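Local structure of putative phosphatase (3KYA) at residues I156-K162 against T185-I191; H161-Q165 against S176-N181; A210-D214 against K247-A252; D140-L144 against P374-V378; E219-I225 against I240-Y246. The protein is a putative phosphatase of unproven activity that binds zinc ions and couples an immunoglobulin-like IPT/TIG domain to a six-bladed beta-propeller. One frame throughout, in Å; residues are numbered along the deposited sequence.

Overall arrangement
The chain enters through the IPT/TIG domain and then builds a six-bladed propeller of antiparallel sheets. Contact 4 opens first, at 140-144, and closes last, at 374-378, so its long loop encloses the other four; it links inner strands of two blades close to the chain's centre. Contacts 1 and 2 start from the same piece, sharing H161 and K162: contact 2 closes first as a hairpin of one blade, and contact 1 then joins that blade to the next. Contact 3 follows, tying the second strand of that next blade to its exit loop. Nested inside contact 3, contact 5 pairs the blade's two outer strands.

Contact 1 (I156-K162 against T185-I191); sequences ICYDGHK and TNRIRSI. With ZN (zinc ion), chain Y; EDO (1,2-ethanediol), chain B.
D159 and R187 lie side by side with carboxylate and guanidinium nearly coplanar, in a two-pronged salt bridge: R187 NE reaches D159 OD1 at 2.8 Å and R187 NH2 reaches D159 OD2 at 2.9 Å, both nearly straight. The carboxylate swings there because its CG is anti to the backbone N (chi1 -177°). A long charge contact, D159 OD2 to R189 NH1 at 4.0 Å, adds a second arginine over whose face the oxygen sits; R189 itself is bridged to D212. Backbone bonds continue the join, I188 N to Y158 O at 3.1 Å and G160 N to N186 O at 2.7 Å. Apolar contact is narrower: CB of C157 rests on I188 CG2 (3.6 Å) and on the CD1 end of I191. H161 points the other way, its ND1 binding zinc at 2.1 Å. Segments 156-159 and 188-191, directions 155° apart, belong to adjacent propeller blades: strand 153-159 is flanked by 141-147 and 161-168, while 188-193 is the innermost strand of the next blade and pairs with 206-211.

Contact 2 (H161-Q165 against S176-N181); sequences HKAIQ and SPLNIN. With ZN (zinc ion), chain Y; EDO (1,2-ethanediol), chain M.
The Q165 amide runs out on an extended chain and gives NE2 to S176 OG (3.2 Å), nearly straight and with the oxygen in the amide plane, while its OE1 binds Y158 OH. S176 OG sits beside its own backbone N (chi1 -56°), where it also meets D124 and a water that hydrogen-bonds H161 NE2 at 2.8 Å. That ring is thus held at both nitrogens, ND1 being on zinc. Shortening Q165 to an alanine would probably leave S176 OG and Y158 OH each without one partner and open a gap beside the histidine's water. Deeper in, I164 and L178 cross obliquely, CB to CB at 3.9 Å, with L178 CD1 against I164 CG2. Beside them I164 N donates to L178 O (2.9 Å). I180 places CG1 between its backbone N and carbonyl carbon (chi1 49°), which carries that branch to 3.4 Å from K162 O. Together they form the open end of an antiparallel beta hairpin, strands 161-168 and 173-178 of a propeller blade, with 125-126 beyond the latter.

Contact 3 (A210-D214 against K247-A252); sequences AIDYD and KQCNGA. With EDO (1,2-ethanediol), chain B.
The carboxylate of D212 has the carbonyl oxygen of C249 over one face, 3.3 Å from D212 CG, and the amide of N250 comes in from that same side. Carboxylate and amide are turned 57° against each other, and N250 ND2 reaches D212 OD2 at 3.1 Å in a weak, bent bond. At the far end of the carboxylate lies a 1,2-ethanediol, probably from the crystallisation liquor, whose O2 binds D212 OD1 at 2.9 Å and also accepts from N250 ND2. D212 CG is anti to the backbone N (chi1 -160°), which turns the group to this cluster, and R189 adds a salt bridge to OD2. Further out, the D214 carboxylate and Q248 amide planes stand 32° apart, too distant for a direct bond and joined by a water 2.9 Å from both D214 OD2 and Q248 NE2. K247-A252 is the connection by which the chain leaves the outermost strand 240-246 of one propeller blade for the innermost strand 252-254 of the next, passing the end of strand 206-211. Its backbone is held by Q248 N donating to Y213 O (2.9 Å) and by a water that accepts from Y213 N and C249 N and donates to I211 O. Inside, the methyl of A210 packs on C249 SG and on A252 CB, each at 4.0 Å, and C249 SG accepts from G251 N.

Contact 4 (D140-L144 against P374-V378); sequences DNGRL and PCQGV
Q376 OE1 is gripped by two backbone N-H groups: L144 N donates to it at 3.0 Å in an almost perfectly straight bond (178°) on a lone pair, and L449 N is the second. On the same amide, Q376 NE2 donates to L144 O at 2.9 Å, again in the carbonyl plane, so the side chain pairs with both backbone polar atoms of one residue. Its extended chain, with CG anti to the backbone N (chi1 -163°), spans the distance. Segments 141-144 and 374-378 run nearly parallel (9°) with axes 8.0 Å apart; strands 141-147 and 374-381 are the innermost of two propeller blades, and strand 446-452 of the blade between them supplies L449. R143 slides past Q376 in the opposite direction, its CD 3.6 Å from Q376 CB. One face of its guanidinium carries C375 CB, 3.6 Å from R143 NH2. R143 NH1 is pinned from its own strand, to N141 OD1 (2.8 Å) and G142 O (3.0 Å), while R143 NE binds Q314.

Contact 5 (E219-I225 against I240-Y246); sequences ESPSVYI and IQLIAAY. With ZN (zinc ion), chain C.
Y224 runs along strand 240-246 from its first carbon outward: CB lies 3.6 Å from Q241 O, CD2 meets I240 CG1 at 4.0 Å, and CE2, CZ and finally OH lie under L242 CD1. That methyl, in the conformer described, one of two, sits over one ring face 3.9 Å from the centroid, a CH-pi contact, and also touches P221 CB. The ring additionally packs on I211. Cutting Y224 back to an alanine would probably open a gap between I211 and I240 and leave L242 without the ring beneath it. The strands 220-227 and 240-246 are the two outer strands of one antiparallel propeller blade, and their pairing is twice broken by a classic beta bulge. In the first, S222 N and V223 N both donate to A244 O, at 2.9 Å for S222; in the second, I243 N and A244 N both donate to V223 O, at 2.9 Å for I243. S222 OG accepts from Y246 N (3.1 Å), standing in for a backbone carbonyl. On the sheet face bearing V223, its CG1 lies alongside I243 CG2. Next to S220, E219 chelates a zinc ion through OE1 (2.4 Å) and OE2, with K294 also on OE2.

Contact 1 (I156-K162 against T185-I191)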
# COMPACT_ATOMS: atom_id res chain seq x y z
N ILE A 156 -5.16 32.84 -7.37
CA ILE A 156 -4.52 32.64 -6.08
C ILE A 156 -4.88 33.80 -5.15
O ILE A 156 -4.80 34.97 -5.54
CB ILE A 156 -2.97 32.48 -6.22
CG1 ILE A 156 -2.33 32.20 -4.85
CG2 ILE A 156 -2.33 33.70 -6.93
CD1 ILE A 156 -0.87 31.72 -4.93
N CYS A 157 -5.33 33.45 -3.95
CA CYS A 157 -5.65 34.42 -2.92
C CYS A 157 -4.69 34.20 -1.76
O CYS A 157 -4.19 33.07 -1.54
CB CYS A 157 -7.10 34.33 -2.45
SG CYS A 157 -7.60 32.80 -1.65
N TYR A 158 -4.45 35.27 -1.02
CA TYR A 158 -3.44 35.28 0.03
C TYR A 158 -3.88 35.85 1.36
O TYR A 158 -4.56 36.86 1.42
CB TYR A 158 -2.29 36.20 -0.39
CG TYR A 158 -1.59 35.86 -1.68
CD1 TYR A 158 -0.64 34.84 -1.72
CD2 TYR A 158 -1.81 36.60 -2.83
CE1 TYR A 158 0.04 34.54 -2.89
CE2 TYR A 158 -1.13 36.31 -4.01
CZ TYR A 158 -0.21 35.26 -4.03
OH TYR A 158 0.47 34.96 -5.19
N ASP A 159 -3.42 35.21 2.42
CA ASP A 159 -3.62 35.71 3.75
C ASP A 159 -2.45 36.66 4.03
O ASP A 159 -1.38 36.22 4.49
CB ASP A 159 -3.66 34.53 4.73
CG ASP A 159 -3.95 34.94 6.17
OD1 ASP A 159 -4.00 36.15 6.47
OD2 ASP A 159 -4.12 34.04 7.02
N GLY A 160 -2.62 37.95 3.72
CA GLY A 160 -1.59 38.99 3.91
C GLY A 160 -1.19 39.84 2.69
O GLY A 160 -0.30 40.68 2.79
N HIS A 161 -1.82 39.58 1.54
CA HIS A 161 -1.61 40.35 0.28
C HIS A 161 -3.03 40.60 -0.22
O HIS A 161 -3.76 39.66 -0.49
CB HIS A 161 -0.77 39.58 -0.72
CG HIS A 161 -0.42 40.35 -1.95
ND1 HIS A 161 0.62 41.25 -2.00
CD2 HIS A 161 -1.00 40.37 -3.18
CE1 HIS A 161 0.69 41.77 -3.21
NE2 HIS A 161 -0.29 41.27 -3.94
N LYS A 162 -3.37 41.89 -0.38
CA LYS A 162 -4.75 42.32 -0.70
C LYS A 162 -5.15 42.37 -2.19
O LYS A 162 -6.02 43.16 -2.56
CB LYS A 162 -5.07 43.67 -0.06
CG LYS A 162 -6.56 43.99 -0.12
CD LYS A 162 -6.93 45.29 0.56
CE LYS A 162 -8.37 45.65 0.23
NZ LYS A 162 -8.80 46.97 0.76
N THR A 185 -9.65 44.04 4.88
CA THR A 185 -8.46 43.37 5.36
C THR A 185 -7.71 42.74 4.20
O THR A 185 -8.25 42.60 3.10
CB THR A 185 -8.84 42.24 6.35
OG1 THR A 185 -7.65 41.58 6.80
CG2 THR A 185 -9.74 41.22 5.68
N ASN A 186 -6.45 42.40 4.46
CA ASN A 186 -5.63 41.70 3.47
C ASN A 186 -5.56 40.19 3.75
O ASN A 186 -4.83 39.45 3.09
CB ASN A 186 -4.23 42.34 3.34
CG ASN A 186 -3.40 42.27 4.61
OD1 ASN A 186 -3.70 41.54 5.54
ND2 ASN A 186 -2.32 43.03 4.64
N ARG A 187 -6.35 39.74 4.73
CA ARG A 187 -6.41 38.32 5.10
C ARG A 187 -7.49 37.62 4.27
O ARG A 187 -8.60 37.38 4.74
CB ARG A 187 -6.71 38.16 6.60
CG ARG A 187 -5.69 38.83 7.52
CD ARG A 187 -5.77 38.23 8.91
NE ARG A 187 -5.37 36.83 8.86
CZ ARG A 187 -5.58 35.92 9.81
NH1 ARG A 187 -6.21 36.25 10.92
NH2 ARG A 187 -5.17 34.68 9.63
N ILE A 188 -7.14 37.28 3.03
CA ILE A 188 -8.06 36.60 2.10
C ILE A 188 -7.81 35.10 2.25
O ILE A 188 -6.68 34.64 2.16
CB ILE A 188 -7.84 37.08 0.64
CG1 ILE A 188 -7.70 38.61 0.57
CG2 ILE A 188 -8.97 36.56 -0.29
CD1 ILE A 188 -8.87 39.43 1.16
N ARG A 189 -8.88 34.33 2.49
CA ARG A 189 -8.76 32.92 2.85
C ARG A 189 -9.17 31.85 1.82
O ARG A 189 -8.63 30.75 1.84
CB ARG A 189 -9.56 32.68 4.14
CG ARG A 189 -9.11 33.52 5.36
CD ARG A 189 -7.65 33.29 5.76
NE ARG A 189 -7.32 31.87 5.90
CZ ARG A 189 -7.12 31.20 7.04
NH1 ARG A 189 -7.19 31.79 8.23
NH2 ARG A 189 -6.80 29.91 6.99
N SER A 190 -10.12 32.16 0.94
CA SER A 190 -10.56 31.15 -0.03
C SER A 190 -11.34 31.73 -1.19
O SER A 190 -11.93 32.81 -1.09
CB SER A 190 -11.43 30.06 0.62
OG SER A 190 -12.68 30.56 1.07
N ILE A 191 -11.32 30.96 -2.27
CA ILE A 191 -12.04 31.27 -3.49
C ILE A 191 -12.90 30.07 -3.87
O ILE A 191 -12.41 28.93 -3.91
CB ILE A 191 -11.07 31.59 -4.66
CG1 ILE A 191 -10.37 32.93 -4.43
CG2 ILE A 191 -11.84 31.63 -5.99
CD1 ILE A 191 -9.23 33.22 -5.45
ZN ZN Y . 1.94 41.91 -0.50
C1 EDO B . -7.55 32.73 12.81
O1 EDO B . -7.04 33.20 11.56
C2 EDO B . -8.69 33.63 13.29
O2 EDO B . -9.89 33.37 12.56
O HOH W 1 -5.33 32.51 1.26
O HOH W 2 2.68 40.60 0.76

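Contact 2 (H161-Q165 against S176-N181)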
# COMPACT_ATOMS: atom_id res chain seq x y z
N HIS A 161 -1.82 39.58 1.54
CA HIS A 161 -1.61 40.35 0.28
C HIS A 161 -3.03 40.60 -0.22
O HIS A 161 -3.76 39.66 -0.49
CB HIS A 161 -0.77 39.58 -0.72
CG HIS A 161 -0.42 40.35 -1.95
ND1 HIS A 161 0.62 41.25 -2.00
CD2 HIS A 161 -1.00 40.37 -3.18
CE1 HIS A 161 0.69 41.77 -3.21
NE2 HIS A 161 -0.29 41.27 -3.94
N LYS A 162 -3.37 41.89 -0.38
CA LYS A 162 -4.75 42.32 -0.70
C LYS A 162 -5.15 42.37 -2.19
O LYS A 162 -6.02 43.16 -2.56
CB LYS A 162 -5.07 43.67 -0.06
CG LYS A 162 -6.56 43.99 -0.12
CD LYS A 162 -6.93 45.29 0.56
CE LYS A 162 -8.37 45.65 0.23
NZ LYS A 162 -8.80 46.97 0.76
N ALA A 163 -4.44 41.66 -3.04
CA ALA A 163 -4.86 41.43 -4.42
C ALA A 163 -5.02 39.93 -4.65
O ALA A 163 -4.24 39.13 -4.13
CB ALA A 163 -3.86 42.04 -5.40
N ILE A 164 -6.06 39.56 -5.39
CA ILE A 164 -6.23 38.19 -5.87
C ILE A 164 -5.58 38.19 -7.25
O ILE A 164 -5.94 38.97 -8.13
CB ILE A 164 -7.71 37.76 -5.94
CG1 ILE A 164 -8.29 37.63 -4.53
CG2 ILE A 164 -7.87 36.43 -6.72
CD1 ILE A 164 -9.79 37.41 -4.51
N GLN A 165 -4.58 37.33 -7.44
CA GLN A 165 -3.84 37.28 -8.69
C GLN A 165 -4.32 36.19 -9.64
O GLN A 165 -4.95 35.20 -9.22
CB GLN A 165 -2.35 37.09 -8.39
CG GLN A 165 -1.71 38.27 -7.67
CD GLN A 165 -0.20 38.12 -7.54
OE1 GLN A 165 0.30 37.12 -7.02
NE2 GLN A 165 0.54 39.12 -8.04
N SER A 176 -2.60 40.98 -11.58
CA SER A 176 -3.33 41.28 -10.35
C SER A 176 -4.65 42.02 -10.67
O SER A 176 -4.78 43.22 -10.39
CB SER A 176 -2.47 42.13 -9.42
OG SER A 176 -1.24 41.49 -9.15
N PRO A 177 -5.62 41.30 -11.25
CA PRO A 177 -6.86 41.95 -11.71
C PRO A 177 -7.85 42.37 -10.62
O PRO A 177 -8.67 43.27 -10.85
CB PRO A 177 -7.50 40.87 -12.60
CG PRO A 177 -7.02 39.57 -11.99
CD PRO A 177 -5.63 39.84 -11.50
N LEU A 178 -7.79 41.73 -9.46
CA LEU A 178 -8.72 41.97 -8.38
C LEU A 178 -8.06 42.64 -7.18
O LEU A 178 -7.42 41.98 -6.36
CB LEU A 178 -9.36 40.64 -7.97
CG LEU A 178 -10.26 40.00 -9.03
CD1 LEU A 178 -10.42 38.49 -8.83
CD2 LEU A 178 -11.63 40.72 -9.04
N ASN A 179 -8.21 43.96 -7.09
CA ASN A 179 -7.63 44.69 -5.97
C ASN A 179 -8.57 44.82 -4.77
O ASN A 179 -8.16 45.34 -3.73
CB ASN A 179 -7.10 46.05 -6.44
CG ASN A 179 -5.88 45.90 -7.30
OD1 ASN A 179 -4.80 45.53 -6.81
ND2 ASN A 179 -6.03 46.15 -8.59
N ILE A 180 -9.80 44.33 -4.92
CA ILE A 180 -10.81 44.27 -3.86
C ILE A 180 -10.71 45.39 -2.82
O ILE A 180 -10.72 45.15 -1.60
CB ILE A 180 -10.80 42.85 -3.18
CG1 ILE A 180 -9.38 42.43 -2.79
CG2 ILE A 180 -11.36 41.80 -4.11
CD1 ILE A 180 -9.33 41.12 -1.97
N ASN A 181 -10.64 46.62 -3.31
CA ASN A 181 -10.46 47.80 -2.45
C ASN A 181 -11.46 47.96 -1.31
O ASN A 181 -11.11 48.49 -0.26
CB ASN A 181 -10.40 49.07 -3.31
CG ASN A 181 -9.11 49.17 -4.11
OD1 ASN A 181 -8.03 48.82 -3.62
ND2 ASN A 181 -9.21 49.67 -5.33
ZN ZN Y . 1.94 41.91 -0.50
C1 EDO M . -12.99 43.38 -7.22
O1 EDO M . -11.61 43.79 -7.15
C2 EDO M . -13.94 44.57 -7.40
O2 EDO M . -13.64 45.56 -6.40
O HOH W 3 -0.44 42.19 -6.57
O HOH W 4 -7.16 48.31 -1.05
O HOH W 2 2.68 40.60 0.76

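Contact 3 (A210-D214 against K247-A252)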
# COMPACT_ATOMS: atom_id res chain seq x y z
N ALA A 210 -13.88 34.29 0.80
CA ALA A 210 -13.89 34.32 2.26
C ALA A 210 -12.69 35.12 2.80
O ALA A 210 -11.57 35.00 2.29
CB ALA A 210 -13.89 32.86 2.85
N ILE A 211 -12.93 35.93 3.84
CA ILE A 211 -11.88 36.74 4.45
C ILE A 211 -11.89 36.53 5.97
O ILE A 211 -12.92 36.15 6.52
CB ILE A 211 -12.01 38.25 4.11
CG1 ILE A 211 -13.25 38.87 4.78
CG2 ILE A 211 -12.03 38.44 2.59
CD1 ILE A 211 -13.30 40.36 4.68
N ASP A 212 -10.76 36.80 6.62
CA ASP A 212 -10.55 36.54 8.07
C ASP A 212 -10.44 37.88 8.80
O ASP A 212 -9.38 38.52 8.80
CB ASP A 212 -9.27 35.71 8.25
CG ASP A 212 -9.20 34.97 9.58
OD1 ASP A 212 -9.80 35.43 10.58
OD2 ASP A 212 -8.53 33.90 9.62
N TYR A 213 -11.53 38.30 9.43
CA TYR A 213 -11.60 39.64 10.00
C TYR A 213 -12.46 39.69 11.26
O TYR A 213 -13.41 38.92 11.39
CB TYR A 213 -12.17 40.56 8.90
CG TYR A 213 -12.37 42.03 9.26
CD1 TYR A 213 -11.28 42.86 9.49
CD2 TYR A 213 -13.64 42.59 9.30
CE1 TYR A 213 -11.45 44.20 9.79
CE2 TYR A 213 -13.83 43.93 9.61
CZ TYR A 213 -12.73 44.73 9.85
OH TYR A 213 -12.92 46.06 10.16
N ASP A 214 -12.10 40.58 12.18
CA ASP A 214 -12.85 40.77 13.44
C ASP A 214 -12.82 42.24 13.92
O ASP A 214 -12.99 42.51 15.11
CB ASP A 214 -12.30 39.85 14.54
CG ASP A 214 -10.88 40.19 14.95
OD1 ASP A 214 -10.35 41.22 14.48
OD2 ASP A 214 -10.31 39.44 15.76
N LYS A 247 -17.62 36.78 11.91
CA LYS A 247 -16.24 37.12 12.26
C LYS A 247 -15.35 35.90 12.11
O LYS A 247 -15.82 34.77 12.15
CB LYS A 247 -16.08 37.65 13.69
CG LYS A 247 -16.47 36.67 14.79
CD LYS A 247 -16.21 37.27 16.18
CE LYS A 247 -16.71 36.36 17.25
NZ LYS A 247 -16.47 36.90 18.63
N GLN A 248 -14.06 36.16 11.94
CA GLN A 248 -13.04 35.11 11.94
C GLN A 248 -13.31 33.92 11.02
O GLN A 248 -13.13 32.75 11.41
CB GLN A 248 -12.86 34.63 13.39
CG GLN A 248 -12.44 35.74 14.34
CD GLN A 248 -12.30 35.26 15.76
OE1 GLN A 248 -13.23 34.72 16.34
NE2 GLN A 248 -11.13 35.45 16.32
N CYS A 249 -13.75 34.21 9.81
CA CYS A 249 -13.99 33.15 8.82
C CYS A 249 -12.65 32.67 8.25
O CYS A 249 -11.75 33.48 8.01
CB CYS A 249 -14.89 33.67 7.71
SG CYS A 249 -15.39 32.43 6.53
N ASN A 250 -12.51 31.36 8.05
CA ASN A 250 -11.28 30.78 7.50
C ASN A 250 -11.50 30.17 6.11
O ASN A 250 -10.57 29.66 5.51
CB ASN A 250 -10.71 29.70 8.42
CG ASN A 250 -10.66 30.13 9.89
OD1 ASN A 250 -11.11 29.38 10.77
ND2 ASN A 250 -10.15 31.33 10.16
N GLY A 251 -12.74 30.19 5.61
CA GLY A 251 -13.03 29.63 4.30
C GLY A 251 -14.52 29.44 4.04
O GLY A 251 -15.31 29.37 4.99
N ALA A 252 -14.87 29.37 2.76
CA ALA A 252 -16.24 29.14 2.30
C ALA A 252 -16.20 28.18 1.11
O ALA A 252 -15.38 28.34 0.21
CB ALA A 252 -16.92 30.46 1.93
C1 EDO B . -7.55 32.73 12.81
O1 EDO B . -7.04 33.20 11.56
C2 EDO B . -8.69 33.63 13.29
O2 EDO B . -9.89 33.37 12.56
O HOH W 5 -14.22 36.97 8.75
O HOH W 6 -9.17 36.95 14.82

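Contact 4 (D140-L144 against P374-V378)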
# COMPACT_ATOMS: atom_id res chain seq x y z
N ASP A 140 3.07 35.09 0.84
CA ASP A 140 2.11 34.91 1.93
C ASP A 140 1.40 33.58 1.76
O ASP A 140 1.38 33.03 0.65
CB ASP A 140 1.10 36.05 1.91
CG ASP A 140 1.76 37.39 2.13
OD1 ASP A 140 2.47 37.56 3.15
OD2 ASP A 140 1.57 38.27 1.28
N ASN A 141 0.87 33.04 2.85
CA ASN A 141 0.12 31.78 2.82
C ASN A 141 -1.05 31.92 1.83
O ASN A 141 -1.84 32.87 1.92
CB ASN A 141 -0.35 31.45 4.25
CG ASN A 141 -0.99 30.07 4.38
OD1 ASN A 141 -1.88 29.71 3.63
ND2 ASN A 141 -0.57 29.32 5.40
N GLY A 142 -1.15 31.00 0.87
CA GLY A 142 -2.18 31.12 -0.17
C GLY A 142 -3.02 29.90 -0.47
O GLY A 142 -2.75 28.81 0.05
N ARG A 143 -4.07 30.11 -1.26
CA ARG A 143 -4.96 29.06 -1.74
C ARG A 143 -5.20 29.26 -3.24
O ARG A 143 -5.24 30.38 -3.74
CB ARG A 143 -6.29 29.05 -1.01
CG ARG A 143 -6.18 28.72 0.48
CD ARG A 143 -5.72 27.27 0.70
NE ARG A 143 -5.81 26.91 2.11
CZ ARG A 143 -4.93 27.26 3.05
NH1 ARG A 143 -3.87 28.00 2.76
NH2 ARG A 143 -5.13 26.86 4.30
N LEU A 144 -5.40 28.15 -3.93
CA LEU A 144 -5.57 28.14 -5.37
C LEU A 144 -6.98 27.73 -5.83
O LEU A 144 -7.64 26.92 -5.17
CB LEU A 144 -4.56 27.16 -5.98
CG LEU A 144 -3.07 27.46 -5.86
CD1 LEU A 144 -2.24 26.26 -6.36
CD2 LEU A 144 -2.67 28.74 -6.61
N PRO A 374 -2.06 21.12 8.29
CA PRO A 374 -2.62 20.66 7.02
C PRO A 374 -3.40 21.79 6.35
O PRO A 374 -4.25 22.43 7.00
CB PRO A 374 -3.56 19.53 7.42
CG PRO A 374 -3.96 19.86 8.83
CD PRO A 374 -2.77 20.53 9.45
N CYS A 375 -3.10 22.05 5.08
CA CYS A 375 -3.74 23.14 4.34
C CYS A 375 -4.61 22.60 3.19
O CYS A 375 -5.34 21.63 3.39
CB CYS A 375 -2.69 24.19 3.93
SG CYS A 375 -1.95 25.07 5.37
N GLN A 376 -4.52 23.18 1.99
CA GLN A 376 -5.48 22.86 0.95
C GLN A 376 -5.44 21.41 0.49
O GLN A 376 -4.37 20.82 0.36
CB GLN A 376 -5.29 23.78 -0.27
CG GLN A 376 -6.50 23.77 -1.22
CD GLN A 376 -6.47 24.93 -2.20
OE1 GLN A 376 -5.43 25.54 -2.43
NE2 GLN A 376 -7.64 25.25 -2.78
N GLY A 377 -6.62 20.86 0.22
CA GLY A 377 -6.77 19.49 -0.22
C GLY A 377 -7.68 19.37 -1.42
O GLY A 377 -8.55 20.21 -1.63
N VAL A 378 -7.50 18.30 -2.18
CA VAL A 378 -8.29 18.02 -3.36
C VAL A 378 -8.58 16.54 -3.51
O VAL A 378 -7.81 15.70 -3.07
CB VAL A 378 -7.56 18.52 -4.64
CG1 VAL A 378 -7.37 20.02 -4.57
CG2 VAL A 378 -6.21 17.81 -4.81

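Contact 5 (E219-I225 against I240-Y246)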
# COMPACT_ATOMS: atom_id res chain seq x y z
N GLU A 219 -19.98 41.38 14.07
CA GLU A 219 -20.73 41.86 12.91
C GLU A 219 -19.71 42.12 11.78
O GLU A 219 -19.95 42.92 10.87
CB GLU A 219 -21.57 43.10 13.24
CG GLU A 219 -22.55 42.84 14.36
CD GLU A 219 -23.52 43.97 14.63
OE1 GLU A 219 -23.79 44.80 13.74
OE2 GLU A 219 -24.06 44.00 15.75
N SER A 220 -18.57 41.43 11.87
CA SER A 220 -17.47 41.58 10.93
C SER A 220 -17.67 40.76 9.65
O SER A 220 -18.05 39.60 9.71
CB SER A 220 -16.15 41.14 11.59
OG SER A 220 -15.81 41.91 12.73
N PRO A 221 -17.41 41.37 8.47
CA PRO A 221 -17.50 40.64 7.20
C PRO A 221 -16.76 39.29 7.17
O PRO A 221 -15.68 39.15 7.75
CB PRO A 221 -16.87 41.61 6.22
CG PRO A 221 -17.33 42.94 6.73
CD PRO A 221 -17.31 42.82 8.23
N SER A 222 -17.40 38.32 6.53
CA SER A 222 -16.86 36.98 6.37
C SER A 222 -16.75 36.55 4.92
O SER A 222 -15.73 36.00 4.53
CB SER A 222 -17.75 35.97 7.10
OG SER A 222 -17.74 36.22 8.49
N VAL A 223 -17.81 36.77 4.14
CA VAL A 223 -17.85 36.33 2.73
C VAL A 223 -18.42 37.39 1.77
O VAL A 223 -19.47 37.99 2.02
CB VAL A 223 -18.71 35.04 2.57
CG1 VAL A 223 -18.56 34.46 1.15
CG2 VAL A 223 -18.38 33.97 3.65
N TYR A 224 -17.71 37.58 0.66
CA TYR A 224 -18.14 38.48 -0.40
C TYR A 224 -18.43 37.68 -1.67
O TYR A 224 -17.94 36.55 -1.84
CB TYR A 224 -17.06 39.53 -0.70
CG TYR A 224 -16.86 40.56 0.38
CD1 TYR A 224 -16.05 40.29 1.48
CD2 TYR A 224 -17.47 41.81 0.32
CE1 TYR A 224 -15.85 41.24 2.49
CE2 TYR A 224 -17.28 42.76 1.33
CZ TYR A 224 -16.47 42.46 2.41
OH TYR A 224 -16.28 43.39 3.41
N ILE A 225 -19.22 38.29 -2.55
CA ILE A 225 -19.56 37.69 -3.84
C ILE A 225 -19.22 38.70 -4.95
O ILE A 225 -19.61 39.87 -4.87
CB ILE A 225 -21.03 37.22 -3.86
CG1 ILE A 225 -21.28 36.27 -5.03
CG2 ILE A 225 -22.04 38.42 -3.87
CD1 ILE A 225 -22.58 35.47 -4.93
N ILE A 240 -19.20 43.91 -6.54
CA ILE A 240 -18.84 43.14 -5.35
C ILE A 240 -19.83 43.46 -4.22
O ILE A 240 -20.12 44.63 -3.97
CB ILE A 240 -17.36 43.38 -4.91
CG1 ILE A 240 -17.04 42.64 -3.61
CG2 ILE A 240 -17.06 44.87 -4.75
CD1 ILE A 240 -15.56 42.60 -3.29
N GLN A 241 -20.37 42.42 -3.58
CA GLN A 241 -21.34 42.58 -2.50
C GLN A 241 -21.00 41.70 -1.29
O GLN A 241 -20.47 40.59 -1.45
CB GLN A 241 -22.75 42.23 -2.99
CG GLN A 241 -23.25 43.04 -4.20
CD GLN A 241 -23.41 44.52 -3.91
OE1 GLN A 241 -23.59 44.92 -2.76
NE2 GLN A 241 -23.37 45.34 -4.95
N LEU A 242 -21.31 42.22 -0.10
CA LEU A 242 -21.13 41.49 1.14
C LEU A 242 -22.30 40.53 1.27
O LEU A 242 -23.46 40.96 1.21
CB LEU A 242 -21.09 42.46 2.33
CG LEU A 242 -20.94 41.87 3.73
CD1 LEU A 242 -19.60 41.12 3.87
CD2 LEU A 242 -21.07 42.96 4.79
N ILE A 243 -22.02 39.24 1.44
CA ILE A 243 -23.10 38.25 1.53
C ILE A 243 -23.26 37.63 2.94
O ILE A 243 -24.33 37.12 3.27
CB ILE A 243 -22.93 37.16 0.44
CG1 ILE A 243 -24.26 36.44 0.18
CG2 ILE A 243 -21.84 36.17 0.83
CD1 ILE A 243 -24.19 35.44 -0.96
N ALA A 244 -22.20 37.65 3.75
CA ALA A 244 -22.26 37.11 5.11
C ALA A 244 -21.24 37.79 6.01
O ALA A 244 -20.09 38.04 5.62
CB ALA A 244 -22.04 35.60 5.11
N ALA A 245 -21.67 38.11 7.23
CA ALA A 245 -20.82 38.75 8.22
C ALA A 245 -21.05 38.18 9.62
O ALA A 245 -22.16 38.30 10.16
CB ALA A 245 -21.07 40.26 8.25
N TYR A 246 -20.02 37.54 10.17
CA TYR A 246 -20.02 37.11 11.58
C TYR A 246 -18.67 37.57 12.15
O TYR A 246 -18.60 38.63 12.78
CB TYR A 246 -20.29 35.61 11.76
CG TYR A 246 -20.34 35.24 13.23
CD1 TYR A 246 -21.40 35.67 14.03
CD2 TYR A 246 -19.31 34.52 13.82
CE1 TYR A 246 -21.45 35.37 15.38
CE2 TYR A 246 -19.36 34.21 15.19
CZ TYR A 246 -20.43 34.64 15.96
OH TYR A 246 -20.49 34.34 17.30
ZN ZN C . -25.86 45.45 14.85